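Local coordinates for protein vaginolysin (Gardnerella vaginalis, PDB 5IMY) that probably binds cholesterol in host membranes and acts as a pore-forming toxin of the cholesterol-dependent cytolysin family, at residues 88-93 with 137-142; 92-97 with 111-116; 396-401 with 435-440. All coordinates share one frame; numbering follows the deposited sequence.

Interaction 1: residues 88-93 with 137-142; sequences RVYPGA and PTKSSV
Tyr90 lays its ring flat against the backbone of Thr138 and Lys139, a buried aromatic contact between the turn leading into strand 94-96 and the first residues of helix 139-158. Over one ring face sits the Thr138-Lys139 peptide, and Lys139 CA makes a CH-pi contact 4.0 Å from the centroid of the Tyr90 ring. The opposite face is covered by Ala93 CB, 3.4 Å above the ring plane, so the ring is sandwiched between its own turn and the helix. With chi1 at 49°, Tyr90 CG lies between the backbone N and carbonyl carbon, which brings the ring back over Ala93.

The turn is type II: Ala93 N bonds to Tyr90 O at 3.1 Å, with rigid Pro91 and then Gly92, whose positive phi suits glycine. Pro91 packs against the helix, its CD 3.6 Å from Val142 CG1, while Val142 CG2 reaches Tyr90 CD1 at 3.8 Å. The branched valine thus serves both rings, and Leu118 of strand 116-120 touches Pro91 and Val142 alike.

Lys139 combines two roles. Its methylenes cross the tyrosine obliquely, Lys139 CD lying 3.8 Å from Tyr90 CD2, and a bend at chi2 (55°) turns the tip toward the loop. There NZ donates to Val89 O at 2.9 Å, tilted 30° from the carbonyl plane, and also forms a salt bridge with Asp86. The chemistry therefore implies an apolar interface closed at one border by an ammonium group, whose charge is probably balanced by Asp86 while it ties up a loop carbonyl.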
loop_
_atom_site.group_PDB
_atom_site.type_symbol
_atom_site.label_atom_id
_atom_site.label_comp_id
_atom_site.label_asym_id
_atom_site.label_seq_id
_atom_site.Cartn_x
_atom_site.Cartn_y
_atom_site.Cartn_z
ATOM N N ARG A 88 -3.926 -32.664 37.674
ATOM C CA ARG A 88 -4.903 -33.473 36.957
ATOM C C ARG A 88 -4.419 -33.912 35.583
ATOM O O ARG A 88 -5.217 -34.425 34.793
ATOM C CB ARG A 88 -6.214 -32.699 36.814
ATOM C CG ARG A 88 -6.746 -32.161 38.130
ATOM C CD ARG A 88 -6.866 -30.645 38.145
ATOM N NE ARG A 88 -8.210 -30.239 38.539
ATOM C CZ ARG A 88 -8.512 -29.083 39.120
ATOM N NH1 ARG A 88 -7.562 -28.198 39.400
ATOM N NH2 ARG A 88 -9.772 -28.817 39.433
ATOM N N VAL A 89 -3.141 -33.725 35.276
ATOM C CA VAL A 89 -2.584 -34.091 33.982
ATOM C C VAL A 89 -1.617 -35.241 34.210
ATOM O O VAL A 89 -0.537 -35.058 34.785
ATOM C CB VAL A 89 -1.890 -32.906 33.298
ATOM C CG1 VAL A 89 -1.215 -33.351 32.005
ATOM C CG2 VAL A 89 -2.898 -31.808 33.017
ATOM N N TYR A 90 -2.006 -36.431 33.764
ATOM C CA TYR A 90 -1.120 -37.579 33.785
ATOM C C TYR A 90 -1.547 -38.529 32.682
ATOM O O TYR A 90 -2.722 -38.535 32.296
ATOM C CB TYR A 90 -1.138 -38.298 35.143
ATOM C CG TYR A 90 -2.516 -38.605 35.695
ATOM C CD1 TYR A 90 -3.130 -39.825 35.454
ATOM C CD2 TYR A 90 -3.190 -37.675 36.478
ATOM C CE1 TYR A 90 -4.385 -40.109 35.967
ATOM C CE2 TYR A 90 -4.440 -37.948 36.994
ATOM C CZ TYR A 90 -5.034 -39.162 36.737
ATOM O OH TYR A 90 -6.279 -39.431 37.255
ATOM N N PRO A 91 -0.621 -39.320 32.136
ATOM C CA PRO A 91 -1.021 -40.347 31.166
ATOM C C PRO A 91 -2.127 -41.232 31.716
ATOM O O PRO A 91 -1.968 -41.832 32.782
ATOM C CB PRO A 91 0.276 -41.136 30.934
ATOM C CG PRO A 91 1.370 -40.182 31.281
ATOM C CD PRO A 91 0.834 -39.302 32.365
ATOM N N GLY A 92 -3.257 -41.305 31.014
ATOM C CA GLY A 92 -4.367 -42.137 31.430
ATOM C C GLY A 92 -5.486 -41.422 32.161
ATOM O O GLY A 92 -6.467 -42.074 32.537
ATOM N N ALA A 93 -5.373 -40.115 32.379
ATOM C CA ALA A 93 -6.428 -39.381 33.062
ATOM C C ALA A 93 -7.623 -39.172 32.141
ATOM O O ALA A 93 -7.482 -39.066 30.921
ATOM C CB ALA A 93 -5.910 -38.028 33.552
ATOM N N PRO A 137 -4.897 -46.219 37.874
ATOM C CA PRO A 137 -4.060 -45.032 37.652
ATOM C C PRO A 137 -4.618 -43.807 38.362
ATOM O O PRO A 137 -5.808 -43.498 38.262
ATOM C CB PRO A 137 -4.091 -44.857 36.131
ATOM C CG PRO A 137 -5.397 -45.443 35.726
ATOM C CD PRO A 137 -5.638 -46.598 36.659
ATOM N N THR A 138 -3.741 -43.112 39.083
ATOM C CA THR A 138 -4.035 -41.815 39.676
ATOM C C THR A 138 -2.814 -40.929 39.457
ATOM O O THR A 138 -1.796 -41.368 38.914
ATOM C CB THR A 138 -4.398 -41.944 41.164
ATOM O OG1 THR A 138 -4.336 -40.656 41.789
ATOM C CG2 THR A 138 -3.456 -42.902 41.883
ATOM N N LYS A 139 -2.912 -39.663 39.868
ATOM C CA LYS A 139 -1.802 -38.740 39.650
ATOM C C LYS A 139 -0.519 -39.270 40.280
ATOM O O LYS A 139 0.530 -39.326 39.628
ATOM C CB LYS A 139 -2.142 -37.355 40.204
ATOM C CG LYS A 139 -0.996 -36.345 40.112
ATOM C CD LYS A 139 -0.469 -36.203 38.687
ATOM C CE LYS A 139 0.662 -35.189 38.610
ATOM N NZ LYS A 139 0.941 -34.762 37.209
ATOM N N SER A 140 -0.585 -39.669 41.552
ATOM C CA SER A 140 0.611 -40.131 42.248
ATOM C C SER A 140 1.036 -41.517 41.785
ATOM O O SER A 140 2.234 -41.820 41.755
ATOM C CB SER A 140 0.368 -40.133 43.757
ATOM O OG SER A 140 -0.614 -41.091 44.112
ATOM N N SER A 141 0.076 -42.372 41.423
ATOM C CA SER A 141 0.412 -43.721 40.982
ATOM C C SER A 141 1.046 -43.701 39.597
ATOM O O SER A 141 1.940 -44.502 39.305
ATOM C CB SER A 141 -0.836 -44.602 40.983
ATOM O OG SER A 141 -0.543 -45.901 40.502
ATOM N N VAL A 142 0.588 -42.800 38.730
ATOM C CA VAL A 142 1.173 -42.685 37.400
ATOM C C VAL A 142 2.507 -41.951 37.462
ATOM O O VAL A 142 3.467 -42.330 36.780
ATOM C CB VAL A 142 0.179 -41.996 36.448
ATOM C CG1 VAL A 142 0.850 -41.631 35.130
ATOM C CG2 VAL A 142 -1.019 -42.907 36.197
#

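Interaction 2: residues 92-97 with 111-116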
loop_
_atom_site.group_PDB
_atom_site.type_symbol
_atom_site.label_atom_id
_atom_site.label_comp_id
_atom_site.label_asym_id
_atom_site.label_seq_id
_atom_site.Cartn_x
_atom_site.Cartn_y
_atom_site.Cartn_z
ATOM N N GLY A 92 -3.257 -41.305 31.014
ATOM C CA GLY A 92 -4.367 -42.137 31.430
ATOM C C GLY A 92 -5.486 -41.422 32.161
ATOM O O GLY A 92 -6.467 -42.074 32.537
ATOM N N ALA A 93 -5.373 -40.115 32.379
ATOM C CA ALA A 93 -6.428 -39.381 33.062
ATOM C C ALA A 93 -7.623 -39.172 32.141
ATOM O O ALA A 93 -7.482 -39.066 30.921
ATOM C CB ALA A 93 -5.910 -38.028 33.552
ATOM N N LEU A 94 -8.809 -39.113 32.742
ATOM C CA LEU A 94 -10.058 -38.906 32.020
ATOM C C LEU A 94 -10.600 -37.516 32.317
ATOM O O LEU A 94 -10.683 -37.114 33.482
ATOM C CB LEU A 94 -11.101 -39.957 32.411
ATOM C CG LEU A 94 -10.855 -41.401 31.972
ATOM C CD1 LEU A 94 -11.879 -42.315 32.620
ATOM C CD2 LEU A 94 -10.912 -41.523 30.460
ATOM N N PHE A 95 -10.973 -36.789 31.264
ATOM C CA PHE A 95 -11.614 -35.489 31.391
ATOM C C PHE A 95 -12.904 -35.485 30.586
ATOM O O PHE A 95 -13.184 -36.396 29.802
ATOM C CB PHE A 95 -10.724 -34.346 30.886
ATOM C CG PHE A 95 -9.308 -34.399 31.374
ATOM C CD1 PHE A 95 -9.020 -34.648 32.703
ATOM C CD2 PHE A 95 -8.264 -34.186 30.493
ATOM C CE1 PHE A 95 -7.709 -34.688 33.141
ATOM C CE2 PHE A 95 -6.957 -34.227 30.923
ATOM C CZ PHE A 95 -6.678 -34.478 32.248
ATOM N N ARG A 96 -13.690 -34.434 30.788
ATOM C CA ARG A 96 -14.759 -34.080 29.869
ATOM C C ARG A 96 -14.250 -33.031 28.893
ATOM O O ARG A 96 -13.533 -32.103 29.277
ATOM C CB ARG A 96 -15.973 -33.539 30.624
ATOM C CG ARG A 96 -16.690 -34.576 31.459
ATOM C CD ARG A 96 -17.626 -33.933 32.465
ATOM N NE ARG A 96 -17.959 -34.866 33.537
ATOM C CZ ARG A 96 -17.388 -34.884 34.739
ATOM N NH1 ARG A 96 -16.446 -34.003 35.059
ATOM N NH2 ARG A 96 -17.767 -35.786 35.634
ATOM N N ALA A 97 -14.612 -33.190 27.622
ATOM C CA ALA A 97 -14.325 -32.176 26.612
ATOM C C ALA A 97 -15.293 -31.020 26.846
ATOM O O ALA A 97 -16.300 -30.851 26.155
ATOM C CB ALA A 97 -14.455 -32.754 25.208
ATOM N N ALA A 111 -14.341 -42.275 38.577
ATOM C CA ALA A 111 -14.987 -43.529 38.215
ATOM C C ALA A 111 -14.053 -44.665 38.587
ATOM O O ALA A 111 -12.839 -44.476 38.717
ATOM C CB ALA A 111 -15.330 -43.583 36.724
ATOM N N ASN A 112 -14.634 -45.843 38.768
ATOM C CA ASN A 112 -13.829 -47.020 39.039
ATOM C C ASN A 112 -13.047 -47.386 37.787
ATOM O O ASN A 112 -13.638 -47.743 36.765
ATOM C CB ASN A 112 -14.712 -48.182 39.485
ATOM C CG ASN A 112 -15.557 -47.841 40.694
ATOM O OD1 ASN A 112 -15.182 -46.996 41.506
ATOM N ND2 ASN A 112 -16.702 -48.499 40.822
ATOM N N ARG A 113 -11.726 -47.294 37.866
ATOM C CA ARG A 113 -10.852 -47.470 36.718
ATOM C C ARG A 113 -10.279 -48.883 36.666
ATOM O O ARG A 113 -10.266 -49.618 37.657
ATOM C CB ARG A 113 -9.708 -46.453 36.753
ATOM C CG ARG A 113 -10.155 -45.012 36.579
ATOM C CD ARG A 113 -10.642 -44.746 35.164
ATOM N NE ARG A 113 -9.589 -44.975 34.180
ATOM C CZ ARG A 113 -8.630 -44.102 33.888
ATOM N NH1 ARG A 113 -8.582 -42.928 34.504
ATOM N NH2 ARG A 113 -7.715 -44.403 32.977
ATOM N N ALA A 114 -9.797 -49.248 35.488
ATOM C CA ALA A 114 -9.076 -50.486 35.260
ATOM C C ALA A 114 -7.585 -50.211 35.150
ATOM O O ALA A 114 -7.169 -49.071 34.936
ATOM C CB ALA A 114 -9.568 -51.162 33.977
ATOM N N PRO A 115 -6.744 -51.232 35.302
ATOM C CA PRO A 115 -5.311 -51.027 35.075
ATOM C C PRO A 115 -5.055 -50.494 33.675
ATOM O O PRO A 115 -5.848 -50.696 32.753
ATOM C CB PRO A 115 -4.714 -52.425 35.265
ATOM C CG PRO A 115 -5.682 -53.127 36.150
ATOM C CD PRO A 115 -7.035 -52.594 35.782
ATOM N N ILE A 116 -3.929 -49.800 33.524
ATOM C CA ILE A 116 -3.559 -49.190 32.255
ATOM C C ILE A 116 -2.054 -49.319 32.077
ATOM O O ILE A 116 -1.287 -49.265 33.044
ATOM C CB ILE A 116 -4.012 -47.714 32.187
ATOM C CG1 ILE A 116 -3.765 -47.134 30.796
ATOM C CG2 ILE A 116 -3.309 -46.878 33.253
ATOM C CD1 ILE A 116 -4.723 -46.016 30.448
#
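Arg113 reaches from the loop before strand 116-120 to the carbonyl oxygen of Gly92, just ahead of strand 94-96, and offers it two N-H groups at once. The stronger bond runs from Arg113 NH2 to Gly92 O at 2.7 Å, with an N-H...O angle of 150°; the donor lies in the carbonyl plane and the oxygen close to the guanidinium plane. Arg113 NH1 adds a weak bond to Gly92 O at 3.0 Å, bent to 133°. One acceptor thus sits in the fork between two terminal nitrogens, which fixes how the planar group is rotated. The remaining guanidinium nitrogen, NE, donates to the backbone O of Phe232.

The side chain reaches the Gly92 oxygen folded. Arg113 is bent at both chi2 (-70°) and chi3, and the bends carry the guanidinium across Leu94. Leu94 lies over one face of it, its CD1 3.5 Å above the plane and offset toward the rim, and Leu94 CG is 3.7 Å from Arg113 NH1. Leu94 CD1 also meets Arg113 CD at 3.7 Å. A branched apolar residue suits this place because it packs on the flat face without competing for the in-plane donors.

Ile116 also meets Gly92, its CD1 stopping 4.0 Å from Gly92 CA, a closeness helped by the missing side chain. The backbones of Gly92 and Ala93 also bond to Val256, and Leu94 to Ile109. Arg113 is held by the carbonyl of Gly92 here and by that of Phe232 beyond the contact. Its bonds link the turn before strand 94-96 to the 111-116 loop, and its charge probably polarises the Gly92 peptide.

Interaction 3: residues 396-401 with 435-440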
loop_
_atom_site.group_PDB
_atom_site.type_symbol
_atom_site.label_atom_id
_atom_site.label_comp_id
_atom_site.label_asym_id
_atom_site.label_seq_id
_atom_site.Cartn_x
_atom_site.Cartn_y
_atom_site.Cartn_z
ATOM N N ILE A 396 19.973 15.253 -12.232
ATOM C CA ILE A 396 19.691 14.371 -11.109
ATOM C C ILE A 396 18.226 13.963 -11.183
ATOM O O ILE A 396 17.339 14.825 -11.231
ATOM C CB ILE A 396 20.007 15.046 -9.763
ATOM C CG1 ILE A 396 21.511 15.324 -9.665
ATOM C CG2 ILE A 396 19.540 14.183 -8.587
ATOM C CD1 ILE A 396 21.920 16.163 -8.472
ATOM N N TYR A 397 17.974 12.655 -11.189
ATOM C CA TYR A 397 16.624 12.111 -11.213
ATOM C C TYR A 397 16.499 11.023 -10.155
ATOM O O TYR A 397 17.491 10.444 -9.706
ATOM C CB TYR A 397 16.268 11.527 -12.587
ATOM C CG TYR A 397 16.661 12.395 -13.763
ATOM C CD1 TYR A 397 15.730 13.211 -14.390
ATOM C CD2 TYR A 397 17.960 12.387 -14.249
ATOM C CE1 TYR A 397 16.084 14.001 -15.467
ATOM C CE2 TYR A 397 18.324 13.173 -15.324
ATOM C CZ TYR A 397 17.384 13.976 -15.927
ATOM O OH TYR A 397 17.748 14.758 -16.998
ATOM N N TRP A 398 15.258 10.747 -9.766
ATOM C CA TRP A 398 14.969 9.664 -8.837
ATOM C C TRP A 398 13.501 9.288 -8.982
ATOM O O TRP A 398 12.705 10.024 -9.570
ATOM C CB TRP A 398 15.302 10.058 -7.393
ATOM C CG TRP A 398 14.434 11.145 -6.842
ATOM C CD1 TRP A 398 13.274 10.988 -6.143
ATOM C CD2 TRP A 398 14.657 12.557 -6.936
ATOM N NE1 TRP A 398 12.761 12.213 -5.795
ATOM C CE2 TRP A 398 13.591 13.193 -6.270
ATOM C CE3 TRP A 398 15.655 13.345 -7.521
ATOM C CZ2 TRP A 398 13.492 14.579 -6.173
ATOM C CZ3 TRP A 398 15.554 14.722 -7.422
ATOM C CH2 TRP A 398 14.482 15.324 -6.753
ATOM N N ASP A 399 13.154 8.128 -8.431
ATOM C CA ASP A 399 11.819 7.563 -8.561
ATOM C C ASP A 399 11.099 7.594 -7.220
ATOM O O ASP A 399 11.711 7.377 -6.168
ATOM C CB ASP A 399 11.887 6.123 -9.079
ATOM C CG ASP A 399 12.397 6.042 -10.504
ATOM O OD1 ASP A 399 12.025 6.911 -11.321
ATOM O OD2 ASP A 399 13.174 5.113 -10.807
ATOM N N GLU A 400 9.798 7.866 -7.266
ATOM C CA GLU A 400 8.938 7.865 -6.084
ATOM C C GLU A 400 7.880 6.784 -6.280
ATOM O O GLU A 400 6.932 6.963 -7.052
ATOM C CB GLU A 400 8.306 9.239 -5.867
ATOM C CG GLU A 400 9.141 10.160 -4.989
ATOM C CD GLU A 400 8.771 11.622 -5.147
ATOM O OE1 GLU A 400 7.656 11.909 -5.633
ATOM O OE2 GLU A 400 9.599 12.485 -4.786
ATOM N N TYR A 401 8.047 5.661 -5.588
ATOM C CA TYR A 401 7.066 4.593 -5.645
ATOM C C TYR A 401 5.904 4.891 -4.705
ATOM O O TYR A 401 6.024 5.647 -3.737
ATOM C CB TYR A 401 7.691 3.247 -5.273
ATOM C CG TYR A 401 8.638 2.676 -6.308
ATOM C CD1 TYR A 401 8.975 3.391 -7.450
ATOM C CD2 TYR A 401 9.185 1.410 -6.144
ATOM C CE1 TYR A 401 9.837 2.866 -8.392
ATOM C CE2 TYR A 401 10.049 0.877 -7.081
ATOM C CZ TYR A 401 10.372 1.608 -8.204
ATOM O OH TYR A 401 11.229 1.082 -9.141
ATOM N N GLY A 435 13.486 9.569 2.578
ATOM C CA GLY A 435 14.145 8.279 2.687
ATOM C C GLY A 435 13.563 7.201 1.794
ATOM O O GLY A 435 14.172 6.132 1.669
ATOM N N ASN A 436 12.414 7.453 1.165
ATOM C CA ASN A 436 11.746 6.452 0.343
ATOM C C ASN A 436 12.043 6.589 -1.145
ATOM O O ASN A 436 11.611 5.730 -1.922
ATOM C CB ASN A 436 10.228 6.512 0.564
ATOM C CG ASN A 436 9.662 7.909 0.384
ATOM O OD1 ASN A 436 10.234 8.738 -0.324
ATOM N ND2 ASN A 436 8.533 8.175 1.030
ATOM N N VAL A 437 12.763 7.631 -1.568
ATOM C CA VAL A 437 13.084 7.762 -2.982
ATOM C C VAL A 437 13.985 6.603 -3.396
ATOM O O VAL A 437 14.765 6.073 -2.595
ATOM C CB VAL A 437 13.750 9.114 -3.301
ATOM C CG1 VAL A 437 12.938 10.272 -2.736
ATOM C CG2 VAL A 437 15.168 9.158 -2.777
ATOM N N ARG A 438 13.881 6.211 -4.663
ATOM C CA ARG A 438 14.623 5.076 -5.187
ATOM C C ARG A 438 15.332 5.472 -6.475
ATOM O O ARG A 438 14.978 6.456 -7.129
ATOM C CB ARG A 438 13.700 3.877 -5.455
ATOM C CG ARG A 438 12.943 3.373 -4.231
ATOM C CD ARG A 438 12.080 2.175 -4.593
ATOM N NE ARG A 438 11.176 1.776 -3.513
ATOM C CZ ARG A 438 11.402 0.785 -2.650
ATOM N NH1 ARG A 438 12.513 0.063 -2.719
ATOM N NH2 ARG A 438 10.507 0.512 -1.710
ATOM N N ASN A 439 16.349 4.688 -6.824
ATOM C CA ASN A 439 17.037 4.813 -8.106
ATOM C C ASN A 439 17.518 6.244 -8.345
ATOM O O ASN A 439 17.209 6.873 -9.360
ATOM C CB ASN A 439 16.126 4.340 -9.240
ATOM C CG ASN A 439 15.533 2.972 -8.970
ATOM O OD1 ASN A 439 16.259 2.005 -8.733
ATOM N ND2 ASN A 439 14.207 2.886 -8.984
ATOM N N LEU A 440 18.288 6.758 -7.391
ATOM C CA LEU A 440 18.869 8.086 -7.528
ATOM C C LEU A 440 19.872 8.111 -8.678
ATOM O O LEU A 440 20.660 7.179 -8.856
ATOM C CB LEU A 440 19.547 8.501 -6.220
ATOM C CG LEU A 440 20.029 9.949 -6.104
ATOM C CD1 LEU A 440 18.858 10.915 -5.980
ATOM C CD2 LEU A 440 20.966 10.097 -4.917
#
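Arg438 crosses the Tyr401 ring at about a right angle, its chain extended from CG to NE and its CD over one face. Arg438 CD forms a CH-pi contact 3.7 Å from the Tyr401 ring centroid. The guanidinium and ring planes differ by 24°, but the face contact is made by the methylene CD, not by the guanidinium. The charged end continues to Asp406 of the second subunit, in a salt bridge, so the long arginine spans both ring and neighbour.

Asp399, which shares a face with Arg438, meets Asn439 with planes 70° apart. Asn439 ND2 donates to the anti lone pair of Asp399 OD2 at 3.1 Å. Asparagine also suits the chain corner here, where its phi is positive (53°).

Trp398 CD1 lies 3.4 Å from Val437 CB, Trp398 CB packs on Leu440 CD1 at 3.9 Å, and NE1 bonds weakly to Glu400 OE2, whose carboxylate is also salt-bridged to Arg414.

The backbone pairs through Asp399 N to Arg438 O (2.8 Å) and Arg438 N to Asp399 O (2.9 Å), a hydrogen-bonded antiparallel pair. It sits just before the corner at Asn439, after which the chain enters strand 440-443 of a four-stranded sheet typical of the C-terminal beta-sandwich domain of cholesterol-dependent cytolysins.

In the fold
From the N terminus, residues 88-97 supply one side of two contacts, with Gly92 and Ala93 common to both. Interaction 2 closes the shorter loop, which carries helix 99-102. Interaction 1 closes a longer one that also takes in strands 116-120 and 131-134; the shorter loop lies entirely within the longer, so the two nest. They touch where Pro137 packs on Ile116 and Arg113, joining the start of helix 139-158 to the 111-116 segment. Interaction 3 follows in series, its loop carrying strands 409-415 and 426-433. Its centre lies about 66 Å from that of interaction 1, across the elongated chain in the beta-sandwich domain.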